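Local coordinates for beta sliding clamp (PDB 2AWA), which probably forms a ring-shaped head-to-tail homodimer around DNA that tethers DNA polymerases and other proteins to it for processive synthesis, at residues Gln25-Thr30 with Ser92-Val97. Numbering follows the deposited sequence.
Sequences QALNTT and SFFINV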
loop_
_atom_site.group_PDB
_atom_site.type_symbol
_atom_site.label_atom_id
_atom_site.label_comp_id
_atom_site.label_asym_id
_atom_site.label_seq_id
_atom_site.Cartn_x
_atom_site.Cartn_y
_atom_site.Cartn_z
ATOM N N GLN B 25 -20.904 -0.934 4.856
ATOM C CA GLN B 25 -20.443 0.440 4.933
ATOM C C GLN B 25 -20.552 0.929 6.363
ATOM O O GLN B 25 -19.603 1.426 6.917
ATOM C CB GLN B 25 -21.241 1.351 4.002
ATOM C CG GLN B 25 -20.615 2.725 3.891
ATOM C CD GLN B 25 -21.531 3.756 3.301
ATOM O OE1 GLN B 25 -22.461 3.431 2.559
ATOM N NE2 GLN B 25 -21.276 5.020 3.627
ATOM N N ALA B 26 -21.723 0.776 6.957
ATOM C CA ALA B 26 -21.928 1.102 8.358
ATOM C C ALA B 26 -20.918 0.419 9.278
ATOM O O ALA B 26 -20.402 1.063 10.194
ATOM C CB ALA B 26 -23.337 0.758 8.776
ATOM N N LEU B 27 -20.607 -0.861 9.041
ATOM C CA LEU B 27 -19.597 -1.536 9.875
ATOM C C LEU B 27 -18.216 -0.877 9.741
ATOM O O LEU B 27 -17.495 -0.752 10.740
ATOM C CB LEU B 27 -19.502 -3.032 9.576
ATOM C CG LEU B 27 -20.733 -3.855 9.990
ATOM C CD1 LEU B 27 -20.763 -5.239 9.330
ATOM C CD2 LEU B 27 -20.859 -3.999 11.507
ATOM N N ASN B 28 -17.876 -0.446 8.518
ATOM C CA ASN B 28 -16.589 0.135 8.228
ATOM C C ASN B 28 -16.428 1.505 8.832
ATOM O O ASN B 28 -15.326 1.895 9.240
ATOM C CB ASN B 28 -16.355 0.188 6.728
ATOM C CG ASN B 28 -15.897 -1.151 6.164
ATOM O OD1 ASN B 28 -15.280 -1.962 6.859
ATOM N ND2 ASN B 28 -16.197 -1.385 4.903
ATOM N N THR B 29 -17.529 2.236 8.901
ATOM C CA THR B 29 -17.553 3.504 9.578
ATOM C C THR B 29 -17.369 3.271 11.050
ATOM O O THR B 29 -16.602 3.970 11.687
ATOM C CB THR B 29 -18.886 4.206 9.358
ATOM O OG1 THR B 29 -19.019 4.489 7.979
ATOM C CG2 THR B 29 -18.959 5.518 10.123
ATOM N N THR B 30 -18.081 2.297 11.600
ATOM C CA THR B 30 -18.006 2.071 13.042
ATOM C C THR B 30 -16.615 1.582 13.449
ATOM O O THR B 30 -16.090 1.981 14.478
ATOM C CB THR B 30 -19.087 1.097 13.524
ATOM O OG1 THR B 30 -20.374 1.662 13.243
ATOM C CG2 THR B 30 -18.975 0.868 15.013
ATOM N N SER B 92 -12.905 -6.856 13.289
ATOM C CA SER B 92 -12.138 -7.151 12.062
ATOM C C SER B 92 -12.637 -8.397 11.373
ATOM O O SER B 92 -13.002 -8.363 10.199
ATOM C CB SER B 92 -10.666 -7.338 12.359
ATOM O OG SER B 92 -10.072 -6.092 12.569
ATOM N N PHE B 93 -12.660 -9.497 12.115
ATOM C CA PHE B 93 -13.055 -10.771 11.553
ATOM C C PHE B 93 -14.468 -10.700 10.949
ATOM O O PHE B 93 -14.670 -11.044 9.789
ATOM C CB PHE B 93 -12.968 -11.858 12.614
ATOM C CG PHE B 93 -13.077 -13.223 12.059
ATOM C CD1 PHE B 93 -12.135 -13.682 11.162
ATOM C CD2 PHE B 93 -14.117 -14.053 12.413
ATOM C CE1 PHE B 93 -12.228 -14.942 10.617
ATOM C CE2 PHE B 93 -14.210 -15.319 11.867
ATOM C CZ PHE B 93 -13.255 -15.758 10.968
ATOM N N PHE B 94 -15.429 -10.225 11.737
ATOM C CA PHE B 94 -16.817 -10.169 11.321
ATOM C C PHE B 94 -16.921 -9.414 10.026
ATOM O O PHE B 94 -17.516 -9.903 9.047
ATOM C CB PHE B 94 -17.667 -9.476 12.392
ATOM C CG PHE B 94 -19.099 -9.273 11.997
ATOM C CD1 PHE B 94 -19.873 -10.337 11.561
ATOM C CD2 PHE B 94 -19.685 -8.017 12.088
ATOM C CE1 PHE B 94 -21.211 -10.149 11.211
ATOM C CE2 PHE B 94 -21.024 -7.819 11.757
ATOM C CZ PHE B 94 -21.783 -8.882 11.309
ATOM N N ILE B 95 -16.315 -8.230 10.019
ATOM C CA ILE B 95 -16.310 -7.377 8.835
ATOM C C ILE B 95 -15.724 -8.065 7.617
ATOM O O ILE B 95 -16.318 -8.001 6.548
ATOM C CB ILE B 95 -15.619 -6.031 9.089
ATOM C CG1 ILE B 95 -16.529 -5.189 9.992
ATOM C CG2 ILE B 95 -15.360 -5.307 7.768
ATOM C CD1 ILE B 95 -15.936 -3.878 10.495
ATOM N N ASN B 96 -14.581 -8.726 7.774
ATOM C CA ASN B 96 -14.033 -9.544 6.690
ATOM C C ASN B 96 -14.993 -10.599 6.169
ATOM O O ASN B 96 -15.035 -10.863 4.970
ATOM C CB ASN B 96 -12.756 -10.270 7.128
ATOM C CG ASN B 96 -11.571 -9.386 7.109
ATOM O OD1 ASN B 96 -11.385 -8.617 6.175
ATOM N ND2 ASN B 96 -10.747 -9.479 8.136
ATOM N N VAL B 97 -15.727 -11.230 7.076
ATOM C CA VAL B 97 -16.592 -12.327 6.701
ATOM C C VAL B 97 -17.770 -11.792 5.901
ATOM O O VAL B 97 -18.072 -12.314 4.834
ATOM C CB VAL B 97 -17.072 -13.111 7.943
ATOM C CG1 VAL B 97 -18.331 -13.942 7.630
ATOM C CG2 VAL B 97 -15.959 -13.982 8.456
#
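The near-antiparallel helix pair of the N-terminal domain of this ring-shaped processivity factor, in which, as in its relatives, each domain contributes two helices to the inner lining of the ring, meets through Leu27 and Ile95, whose CA atoms lie 6.8 Å apart. The axes of the two short segments approach to 10.4 Å, with their N-to-C directions 156° apart, and the contact is mainly apolar. Ile95 reaches across with its longer branch: Ile95 CG1 lies 3.7 Å from Leu27 CB, while Ile95 CD1 comes against the backbone of the other helix, 3.5 Å from Leu27 O. With CG1 beside the backbone N (chi1 -72°), the Ile95 CG2 methyl is left to face Asn28 and lies 3.5 Å from Asn28 OD1, a van der Waals contact. Leu27 turns its two methyls to Phe94, the side chains crossing at about a right angle. Leu27 CD1 lies 3.6 Å from Phe94 CE2, approaching the ring obliquely, and Leu27 CD2 is close to the same atom. Where helix 20-31 lies on the sheet, Ala26 O accepts from Thr30 N and Thr30 OG1, on opposite faces of its carbonyl plane, and from Asn68 ND2 of strand 64-71. Leu27 also packs on Leu57 of strand 54-60, and Phe94 on Leu127 of strand 123-128, while Phe93 and Val97 of helix 91-100 reach Val320 and Leu292 of the second subunit.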